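Local coordinates for protein hydroxyglutarate synthase (Oryza sativa, PDB 6W1K) that catalyses the iron(II)-dependent decarboxylation and hydroxylation of 2-oxoadipate to D-2-hydroxyglutarate in plastid lysine catabolism, at residues A61-G66 and A184-N189; L90-K95 and N298-F303; S125-D130 and S180-W185. One frame throughout, in Å; residues are numbered along the deposited sequence.

Overall arrangement
From the N terminus, 61-66, 90-95 and 125-130 each take in the end of a strand (57-65, 85-92, 121-127) and the residues after it. Contact 3 then closes the shortest loop, about 50 residues and largely helical, when the start of helix 181-189 returns to strand 121-127. One turn later the same helix reaches 61-66 and completes contact 1, so the two share A184 and W185 and lie on neighbouring parallel strands. Contact 2 closes last, by way of helix 296-302; its loop crosses that of contact 1 and encloses contact 3. The sheet brings R63, and 298-303 brings A299, I302 and F303, to 2-oxoadipate, with helix 181-189 behind R63.

Contact 1. Residues A61-G66 and A184-N189; sequences AFRTFG and AWTLVN. With OOG (2-oxoadipic acid), chain F.
R63 reaches between the substrate and W185. At its edge the guanidinium grips the C1 carboxylate of 2-oxoadipate with two nearly straight bonds, NE to O1 at 2.8 Å and NH2 to O2 at 2.6 Å, a fork that fixes the rotation of the carboxylate. Beside this, NH1 sits over the indole face of W185, 3.5 Å from its CG. The R63 CZ to five-membered-ring centroid distance of 4.7 Å marks a cation-pi contact, although the two planes are inclined by 61°. The R63 side chain is extended from CG to NE, and its CD passes 3.6 Å from W185 CE3.

Further out, the indole is held by NE1 bonding to the R263 carbonyl, and N189 ND2 lies over its opposite face while donating to W185 O. NH1 of R63 has a second partner in T306. Toward the end of the strand, T186 CG2 lies over one face of the F65 ring, a CH-pi contact of 3.9 Å to the centroid, with T186 OG1 turned back to Y182 O. Residues 184-189 run at 97° to strand residues 61-65, backing the experimentally established 2-oxoadipate site, where Y265 also bonds the substrate.

Contact 2. Residues L90-K95 and N298-F303; sequences LRFPAK and NADKIF. With OOG (2-oxoadipic acid), chain F.
A299 begins the contact where helix 296-302 faces F92: its CB lies 3.6 Å from F92 CZ. The same methyl group also touches the substrate, with A299 CB 3.2 Å from O4 of 2-oxoadipate.

D300 follows. Its backbone N comes 3.6 Å from F92 CE2, and its side chain runs alongside the ring, antiparallel to it. With CG anti to the backbone N (chi1 -168°), it swings toward K95, whose NZ donates to D300 OD1 at 2.8 Å from above the carboxylate plane and to the D300 carbonyl O at 3.0 Å. The lysine chain bends at its last torsion (chi4 76°) to reach both oxygens, and E304 adds a further carboxylate to its ammonium. A water donates to D300 OD1 and makes a weak bond with K95 N, bringing the backbone of the lysine into the network. K301 makes a weak, long salt bridge from NZ to D300 OD2, so two lysines share this one acid and probably stabilise its negative charge.

I302 turns to the pocket, placing CD1 4.0 Å from substrate O3. F303 then joins the two sides: the edge of its ring points at the face of F92 in a T-shaped pair, with planes at 85° and CE2 over the centre of the F92 ring. One face of F303 lies against the C1-C3 end of the substrate, F303 CE1 3.2 Å from C1 and C3 offset toward the rim. Helix 296-302, packed against strand 85-92, forms one wall of the 2-oxoadipate pocket in a glyoxalase-clan fold.

Contact 3. Residues S125-D130 and S180-W185; sequences SELLVD and SEYAAW
Y182 meets S125 at the tight end of this contact: Y182 OH donates to S125 OG at 2.8 Å, with OG lying in the plane of the tyrosine ring at its edge. The ring extends from the helix to the strand because CG is anti to the backbone N (chi1 -177°). The tyrosine oxygen also receives T64 N from the adjoining strand, so the phenol links both strands, while S125 OG has a weak bond to F62 O.

Next to this polar point the packing becomes apolar. L127 CB lies 3.8 Å from Y182 CE1, and the leucine's branches divide over the start of the helix: CD2 packs 3.6 Å from A183 CB, whereas CD1 meets S180 OG at 3.8 Å. That serine oxygen accepts from A183 N at 2.9 Å and N-caps the helix, leaving the leucine methyl beside a hydroxyl already engaged by the backbone.

The contact fades past L127, where the chain turns away through an inverse gamma turn centred on L128. D130 and the helix's E181 are solvent-exposed, each clear of the other segment. E126, buried on the other side of the strand from L127, forms a salt bridge with R98. Residues 181-185 cross strand residues 125-127 at 107°, a helix packed on the sheet as second shell to the 2-oxoadipate site: the S125 side chain is about 4 Å from the nearest substrate atom, and Y182 packs on R63.

Contact 1. Residues A61-G66 and A184-N189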
loop_
_atom_site.group_PDB
_atom_site.type_symbol
_atom_site.label_atom_id
_atom_site.label_comp_id
_atom_site.label_asym_id
_atom_site.label_seq_id
_atom_site.Cartn_x
_atom_site.Cartn_y
_atom_site.Cartn_z
ATOM N N ALA A 61 -0.554 -1.324 -1.343
ATOM C CA ALA A 61 0.300 -0.275 -1.908
ATOM C C ALA A 61 1.666 -0.854 -2.289
ATOM O O ALA A 61 2.140 -1.804 -1.667
ATOM C CB ALA A 61 0.458 0.896 -0.941
ATOM N N PHE A 62 2.236 -0.338 -3.378
ATOM C CA PHE A 62 3.512 -0.797 -3.931
ATOM C C PHE A 62 4.347 0.423 -4.307
ATOM O O PHE A 62 3.802 1.478 -4.640
ATOM C CB PHE A 62 3.346 -1.696 -5.186
ATOM C CG PHE A 62 2.499 -2.923 -4.962
ATOM C CD1 PHE A 62 1.117 -2.869 -5.102
ATOM C CD2 PHE A 62 3.080 -4.120 -4.612
ATOM C CE1 PHE A 62 0.363 -3.998 -4.887
ATOM C CE2 PHE A 62 2.339 -5.266 -4.399
ATOM C CZ PHE A 62 0.975 -5.206 -4.553
ATOM N N ARG A 63 5.684 0.248 -4.285
ATOM C CA ARG A 63 6.643 1.277 -4.643
ATOM C C ARG A 63 7.542 0.814 -5.782
ATOM O O ARG A 63 7.880 -0.373 -5.885
ATOM C CB ARG A 63 7.507 1.646 -3.439
ATOM C CG ARG A 63 6.714 2.211 -2.269
ATOM C CD ARG A 63 7.629 2.718 -1.181
ATOM N NE ARG A 63 6.872 3.295 -0.078
ATOM C CZ ARG A 63 7.424 3.689 1.061
ATOM N NH1 ARG A 63 8.737 3.567 1.232
ATOM N NH2 ARG A 63 6.677 4.187 2.022
ATOM N N THR A 64 7.934 1.754 -6.640
ATOM C CA THR A 64 8.692 1.367 -7.824
ATOM C C THR A 64 9.660 2.468 -8.248
ATOM O O THR A 64 9.548 3.626 -7.829
ATOM C CB THR A 64 7.772 1.045 -9.006
ATOM O OG1 THR A 64 7.212 2.274 -9.511
ATOM C CG2 THR A 64 6.619 0.101 -8.631
ATOM N N PHE A 65 10.607 2.097 -9.111
ATOM C CA PHE A 65 11.511 3.063 -9.733
ATOM C C PHE A 65 10.954 3.498 -11.083
ATOM O O PHE A 65 10.803 2.673 -11.994
ATOM C CB PHE A 65 12.891 2.450 -9.934
ATOM C CG PHE A 65 13.679 2.266 -8.665
ATOM C CD1 PHE A 65 14.039 3.346 -7.889
ATOM C CD2 PHE A 65 14.114 1.002 -8.293
ATOM C CE1 PHE A 65 14.817 3.171 -6.738
ATOM C CE2 PHE A 65 14.887 0.811 -7.149
ATOM C CZ PHE A 65 15.224 1.890 -6.363
ATOM N N GLY A 66 10.660 4.788 -11.221
ATOM C CA GLY A 66 10.139 5.337 -12.459
ATOM C C GLY A 66 11.181 5.582 -13.534
ATOM O O GLY A 66 11.488 6.730 -13.893
ATOM N N ALA A 184 15.850 4.222 -1.261
ATOM C CA ALA A 184 16.525 3.215 -0.451
ATOM C C ALA A 184 15.582 2.064 -0.081
ATOM O O ALA A 184 15.977 0.887 -0.125
ATOM C CB ALA A 184 17.096 3.879 0.808
ATOM N N TRP A 185 14.346 2.388 0.309
ATOM C CA TRP A 185 13.335 1.360 0.575
ATOM C C TRP A 185 13.184 0.430 -0.630
ATOM O O TRP A 185 13.209 -0.794 -0.496
ATOM C CB TRP A 185 11.973 2.001 0.937
ATOM C CG TRP A 185 11.023 0.966 1.451
ATOM C CD1 TRP A 185 10.821 0.634 2.761
ATOM C CD2 TRP A 185 10.168 0.099 0.688
ATOM N NE1 TRP A 185 9.946 -0.389 2.856
ATOM C CE2 TRP A 185 9.497 -0.724 1.605
ATOM C CE3 TRP A 185 9.899 -0.049 -0.661
ATOM C CZ2 TRP A 185 8.601 -1.704 1.216
ATOM C CZ3 TRP A 185 8.976 -1.008 -1.053
ATOM C CH2 TRP A 185 8.366 -1.842 -0.115
ATOM N N THR A 186 13.013 1.006 -1.819
ATOM C CA THR A 186 12.735 0.203 -3.000
ATOM C C THR A 186 13.943 -0.615 -3.425
ATOM O O THR A 186 13.781 -1.744 -3.897
ATOM C CB THR A 186 12.253 1.133 -4.108
ATOM O OG1 THR A 186 11.192 1.928 -3.591
ATOM C CG2 THR A 186 11.694 0.410 -5.292
ATOM N N LEU A 187 15.163 -0.104 -3.202
ATOM C CA LEU A 187 16.341 -0.875 -3.564
ATOM C C LEU A 187 16.365 -2.213 -2.848
ATOM O O LEU A 187 16.715 -3.241 -3.439
ATOM C CB LEU A 187 17.620 -0.071 -3.244
ATOM C CG LEU A 187 18.901 -0.747 -3.699
ATOM C CD1 LEU A 187 18.958 -0.778 -5.213
ATOM C CD2 LEU A 187 20.144 -0.006 -3.131
ATOM N N VAL A 188 15.987 -2.236 -1.567
ATOM C CA VAL A 188 16.086 -3.458 -0.792
ATOM C C VAL A 188 14.759 -4.223 -0.687
ATOM O O VAL A 188 14.773 -5.385 -0.255
ATOM C CB VAL A 188 16.651 -3.184 0.618
ATOM C CG1 VAL A 188 18.105 -2.705 0.511
ATOM C CG2 VAL A 188 15.824 -2.167 1.364
ATOM N N ASN A 189 13.637 -3.633 -1.084
ATOM C CA ASN A 189 12.342 -4.322 -1.013
ATOM C C ASN A 189 11.704 -4.576 -2.375
ATOM O O ASN A 189 10.863 -5.474 -2.489
ATOM C CB ASN A 189 11.333 -3.530 -0.146
ATOM C CG ASN A 189 11.681 -3.544 1.348
ATOM O OD1 ASN A 189 11.436 -4.514 2.054
ATOM N ND2 ASN A 189 12.281 -2.462 1.822
HETATM C C2 OOG F . 2.080 4.624 -0.037
HETATM C C3 OOG F . 1.642 5.733 0.921
HETATM C C4 OOG F . 0.335 6.369 0.433
HETATM C C6 OOG F . -2.183 6.176 1.229
HETATM O O4 OOG F . -2.432 7.361 0.893
HETATM O O3 OOG F . -3.012 5.538 1.915
HETATM C C5 OOG F . -0.877 5.515 0.804
HETATM C C1 OOG F . 3.493 4.115 0.281
HETATM O O1 OOG F . 4.100 3.504 -0.529
HETATM O O2 OOG F . 4.093 4.352 1.519
HETATM O O5 OOG F . -0.817 4.337 0.764
#

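Contact 2. Residues L90-K95 and N298-F303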
loop_
_atom_site.group_PDB
_atom_site.type_symbol
_atom_site.label_atom_id
_atom_site.label_comp_id
_atom_site.label_asym_id
_atom_site.label_seq_id
_atom_site.Cartn_x
_atom_site.Cartn_y
_atom_site.Cartn_z
ATOM N N LEU A 90 -1.848 11.126 -8.366
ATOM C CA LEU A 90 -1.395 12.011 -7.300
ATOM C C LEU A 90 0.076 12.353 -7.503
ATOM O O LEU A 90 0.870 11.490 -7.905
ATOM C CB LEU A 90 -1.576 11.324 -5.952
ATOM C CG LEU A 90 -3.019 11.158 -5.472
ATOM C CD1 LEU A 90 -3.699 10.040 -6.225
ATOM C CD2 LEU A 90 -3.051 10.892 -3.975
ATOM N N ARG A 91 0.450 13.596 -7.213
ATOM C CA ARG A 91 1.830 14.040 -7.347
ATOM C C ARG A 91 2.378 14.464 -5.995
ATOM O O ARG A 91 1.676 15.093 -5.204
ATOM C CB ARG A 91 1.929 15.188 -8.351
ATOM C CG ARG A 91 1.413 14.791 -9.720
ATOM C CD ARG A 91 1.911 15.734 -10.827
ATOM N NE ARG A 91 2.051 15.013 -12.097
ATOM C CZ ARG A 91 3.111 14.276 -12.447
ATOM N NH1 ARG A 91 4.167 14.161 -11.635
ATOM N NH2 ARG A 91 3.114 13.649 -13.622
ATOM N N PHE A 92 3.653 14.129 -5.746
ATOM C CA PHE A 92 4.349 14.437 -4.494
ATOM C C PHE A 92 5.639 15.135 -4.863
ATOM O O PHE A 92 6.703 14.496 -4.914
ATOM C CB PHE A 92 4.582 13.167 -3.680
ATOM C CG PHE A 92 3.332 12.446 -3.388
ATOM C CD1 PHE A 92 2.824 11.520 -4.299
ATOM C CD2 PHE A 92 2.589 12.743 -2.256
ATOM C CE1 PHE A 92 1.613 10.889 -4.071
ATOM C CE2 PHE A 92 1.374 12.106 -2.025
ATOM C CZ PHE A 92 0.898 11.173 -2.938
ATOM N N PRO A 93 5.593 16.457 -5.118
ATOM C CA PRO A 93 6.789 17.144 -5.639
ATOM C C PRO A 93 8.010 17.078 -4.729
ATOM O O PRO A 93 9.118 16.875 -5.239
ATOM C CB PRO A 93 6.324 18.607 -5.827
ATOM C CG PRO A 93 4.844 18.565 -5.863
ATOM C CD PRO A 93 4.419 17.353 -5.045
ATOM N N ALA A 94 7.862 17.288 -3.414
ATOM C CA ALA A 94 9.028 17.324 -2.527
ATOM C C ALA A 94 9.752 15.979 -2.492
ATOM O O ALA A 94 10.992 15.922 -2.432
ATOM C CB ALA A 94 8.596 17.728 -1.115
ATOM N N LYS A 95 8.999 14.894 -2.501
ATOM C CA LYS A 95 9.559 13.556 -2.489
ATOM C C LYS A 95 9.853 13.017 -3.883
ATOM O O LYS A 95 10.413 11.919 -3.996
ATOM C CB LYS A 95 8.606 12.597 -1.781
ATOM C CG LYS A 95 8.439 12.842 -0.282
ATOM C CD LYS A 95 7.312 11.926 0.281
ATOM C CE LYS A 95 7.371 11.857 1.804
ATOM N NZ LYS A 95 6.835 13.120 2.388
ATOM N N ASN A 298 -2.826 13.483 3.031
ATOM C CA ASN A 298 -2.653 12.275 3.840
ATOM C C ASN A 298 -1.484 11.436 3.335
ATOM O O ASN A 298 -0.574 11.076 4.093
ATOM C CB ASN A 298 -3.935 11.427 3.819
ATOM C CG ASN A 298 -5.092 12.100 4.528
ATOM O OD1 ASN A 298 -4.990 13.243 4.919
ATOM N ND2 ASN A 298 -6.175 11.363 4.735
ATOM N N ALA A 299 -1.533 11.062 2.059
ATOM C CA ALA A 299 -0.546 10.142 1.521
ATOM C C ALA A 299 0.864 10.648 1.763
ATOM O O ALA A 299 1.759 9.862 2.083
ATOM C CB ALA A 299 -0.788 9.968 0.028
ATOM N N ASP A 300 1.077 11.961 1.592
ATOM C CA ASP A 300 2.411 12.527 1.747
ATOM C C ASP A 300 3.016 12.146 3.087
ATOM O O ASP A 300 4.204 11.843 3.163
ATOM C CB ASP A 300 2.371 14.052 1.595
ATOM C CG ASP A 300 3.761 14.680 1.458
ATOM O OD1 ASP A 300 4.668 14.064 0.859
ATOM O OD2 ASP A 300 3.947 15.818 1.945
ATOM N N LYS A 301 2.213 12.116 4.149
ATOM C CA LYS A 301 2.742 11.841 5.480
ATOM C C LYS A 301 2.801 10.348 5.777
ATOM O O LYS A 301 3.656 9.899 6.548
ATOM C CB LYS A 301 1.888 12.555 6.532
ATOM C CG LYS A 301 1.776 14.083 6.349
ATOM C CD LYS A 301 3.107 14.788 6.712
ATOM C CE LYS A 301 3.081 16.305 6.401
ATOM N NZ LYS A 301 3.997 16.680 5.274
ATOM N N ILE A 302 1.938 9.563 5.144
ATOM C CA ILE A 302 1.937 8.121 5.362
ATOM C C ILE A 302 3.160 7.488 4.719
ATOM O O ILE A 302 3.671 6.485 5.228
ATOM C CB ILE A 302 0.625 7.510 4.826
ATOM C CG1 ILE A 302 -0.554 8.029 5.648
ATOM C CG2 ILE A 302 0.635 5.981 4.887
ATOM C CD1 ILE A 302 -1.922 7.704 5.058
ATOM N N PHE A 303 3.681 8.083 3.627
ATOM C CA PHE A 303 4.928 7.595 3.032
ATOM C C PHE A 303 6.039 7.507 4.078
ATOM O O PHE A 303 6.975 6.714 3.940
ATOM C CB PHE A 303 5.424 8.515 1.893
ATOM C CG PHE A 303 4.788 8.245 0.550
ATOM C CD1 PHE A 303 4.958 7.019 -0.091
ATOM C CD2 PHE A 303 4.035 9.222 -0.077
ATOM C CE1 PHE A 303 4.371 6.772 -1.321
ATOM C CE2 PHE A 303 3.429 8.979 -1.310
ATOM C CZ PHE A 303 3.602 7.752 -1.933
HETATM C C2 OOG F . 2.080 4.624 -0.037
HETATM C C3 OOG F . 1.642 5.733 0.921
HETATM C C4 OOG F . 0.335 6.369 0.433
HETATM C C6 OOG F . -2.183 6.176 1.229
HETATM O O4 OOG F . -2.432 7.361 0.893
HETATM O O3 OOG F . -3.012 5.538 1.915
HETATM C C5 OOG F . -0.877 5.515 0.804
HETATM C C1 OOG F . 3.493 4.115 0.281
HETATM O O1 OOG F . 4.100 3.504 -0.529
HETATM O O2 OOG F . 4.093 4.352 1.519
HETATM O O5 OOG F . -0.817 4.337 0.764
HETATM O O HOH W 1 5.951 15.275 -1.219
#

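Contact 3. Residues S125-D130 and S180-W185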
loop_
_atom_site.group_PDB
_atom_site.type_symbol
_atom_site.label_atom_id
_atom_site.label_comp_id
_atom_site.label_asym_id
_atom_site.label_seq_id
_atom_site.Cartn_x
_atom_site.Cartn_y
_atom_site.Cartn_z
ATOM N N SER A 125 2.983 3.722 -6.535
ATOM C CA SER A 125 3.760 4.943 -6.693
ATOM C C SER A 125 5.055 4.607 -7.429
ATOM O O SER A 125 5.454 3.437 -7.543
ATOM C CB SER A 125 4.007 5.589 -5.336
ATOM O OG SER A 125 4.719 4.731 -4.488
ATOM N N GLU A 126 5.672 5.641 -7.999
ATOM C CA GLU A 126 6.996 5.496 -8.585
ATOM C C GLU A 126 7.859 6.704 -8.249
ATOM O O GLU A 126 7.373 7.830 -8.181
ATOM C CB GLU A 126 6.934 5.334 -10.114
ATOM C CG GLU A 126 6.441 6.547 -10.880
ATOM C CD GLU A 126 6.208 6.279 -12.378
ATOM O OE1 GLU A 126 6.230 5.108 -12.832
ATOM O OE2 GLU A 126 5.989 7.259 -13.107
ATOM N N LEU A 127 9.147 6.456 -8.071
ATOM C CA LEU A 127 10.118 7.538 -7.921
ATOM C C LEU A 127 10.482 8.128 -9.282
ATOM O O LEU A 127 10.790 7.395 -10.233
ATOM C CB LEU A 127 11.351 6.985 -7.224
ATOM C CG LEU A 127 12.505 7.962 -6.954
ATOM C CD1 LEU A 127 12.223 8.970 -5.891
ATOM C CD2 LEU A 127 13.687 7.057 -6.559
ATOM N N LEU A 128 10.468 9.453 -9.369
ATOM C CA LEU A 128 10.836 10.162 -10.596
ATOM C C LEU A 128 12.356 10.276 -10.620
ATOM O O LEU A 128 12.947 11.288 -10.220
ATOM C CB LEU A 128 10.137 11.505 -10.671
ATOM C CG LEU A 128 8.612 11.458 -10.570
ATOM C CD1 LEU A 128 8.071 12.879 -10.401
ATOM C CD2 LEU A 128 8.010 10.768 -11.782
ATOM N N VAL A 129 12.980 9.204 -11.116
ATOM C CA VAL A 129 14.421 9.008 -10.974
ATOM C C VAL A 129 15.187 10.125 -11.658
ATOM O O VAL A 129 16.229 10.574 -11.166
ATOM C CB VAL A 129 14.820 7.634 -11.540
ATOM C CG1 VAL A 129 16.351 7.453 -11.562
ATOM C CG2 VAL A 129 14.222 6.558 -10.709
ATOM N N ASP A 130 14.683 10.589 -12.795
ATOM C CA ASP A 130 15.409 11.602 -13.546
ATOM C C ASP A 130 15.440 12.928 -12.816
ATOM O O ASP A 130 16.087 13.851 -13.300
ATOM C CB ASP A 130 14.798 11.783 -14.939
ATOM C CG ASP A 130 13.357 12.236 -14.893
ATOM O OD1 ASP A 130 12.810 12.408 -13.781
ATOM O OD2 ASP A 130 12.767 12.411 -15.978
ATOM N N SER A 180 17.126 10.048 -0.939
ATOM C CA SER A 180 15.738 9.633 -1.075
ATOM C C SER A 180 15.526 8.357 -0.273
ATOM O O SER A 180 15.952 7.273 -0.698
ATOM C CB SER A 180 15.358 9.399 -2.539
ATOM O OG SER A 180 14.101 8.726 -2.585
ATOM N N GLU A 181 14.838 8.476 0.863
ATOM C CA GLU A 181 14.507 7.288 1.645
ATOM C C GLU A 181 13.599 6.342 0.884
ATOM O O GLU A 181 13.652 5.123 1.081
ATOM C CB GLU A 181 13.864 7.709 2.955
ATOM C CG GLU A 181 14.852 8.572 3.793
ATOM C CD GLU A 181 14.494 8.610 5.264
ATOM O OE1 GLU A 181 14.679 7.568 5.920
ATOM O OE2 GLU A 181 14.019 9.661 5.750
ATOM N N TYR A 182 12.731 6.891 0.042
ATOM C CA TYR A 182 11.919 6.055 -0.827
ATOM C C TYR A 182 12.799 5.205 -1.725
ATOM O O TYR A 182 12.566 4.001 -1.881
ATOM C CB TYR A 182 10.996 6.964 -1.636
ATOM C CG TYR A 182 10.016 6.254 -2.556
ATOM C CD1 TYR A 182 10.451 5.640 -3.721
ATOM C CD2 TYR A 182 8.653 6.239 -2.274
ATOM C CE1 TYR A 182 9.587 5.001 -4.567
ATOM C CE2 TYR A 182 7.764 5.599 -3.125
ATOM C CZ TYR A 182 8.240 5.004 -4.279
ATOM O OH TYR A 182 7.400 4.385 -5.153
ATOM N N ALA A 183 13.806 5.824 -2.357
ATOM C CA ALA A 183 14.692 5.056 -3.239
ATOM C C ALA A 183 15.375 3.930 -2.475
ATOM O O ALA A 183 15.527 2.822 -2.995
ATOM C CB ALA A 183 15.753 5.953 -3.882
ATOM N N ALA A 184 15.850 4.222 -1.261
ATOM C CA ALA A 184 16.525 3.215 -0.451
ATOM C C ALA A 184 15.582 2.064 -0.081
ATOM O O ALA A 184 15.977 0.887 -0.125
ATOM C CB ALA A 184 17.096 3.879 0.808
ATOM N N TRP A 185 14.346 2.388 0.309
ATOM C CA TRP A 185 13.335 1.360 0.575
ATOM C C TRP A 185 13.184 0.430 -0.630
ATOM O O TRP A 185 13.209 -0.794 -0.496
ATOM C CB TRP A 185 11.973 2.001 0.937
ATOM C CG TRP A 185 11.023 0.966 1.451
ATOM C CD1 TRP A 185 10.821 0.634 2.761
ATOM C CD2 TRP A 185 10.168 0.099 0.688
ATOM N NE1 TRP A 185 9.946 -0.389 2.856
ATOM C CE2 TRP A 185 9.497 -0.724 1.605
ATOM C CE3 TRP A 185 9.899 -0.049 -0.661
ATOM C CZ2 TRP A 185 8.601 -1.704 1.216
ATOM C CZ3 TRP A 185 8.976 -1.008 -1.053
ATOM C CH2 TRP A 185 8.366 -1.842 -0.115
#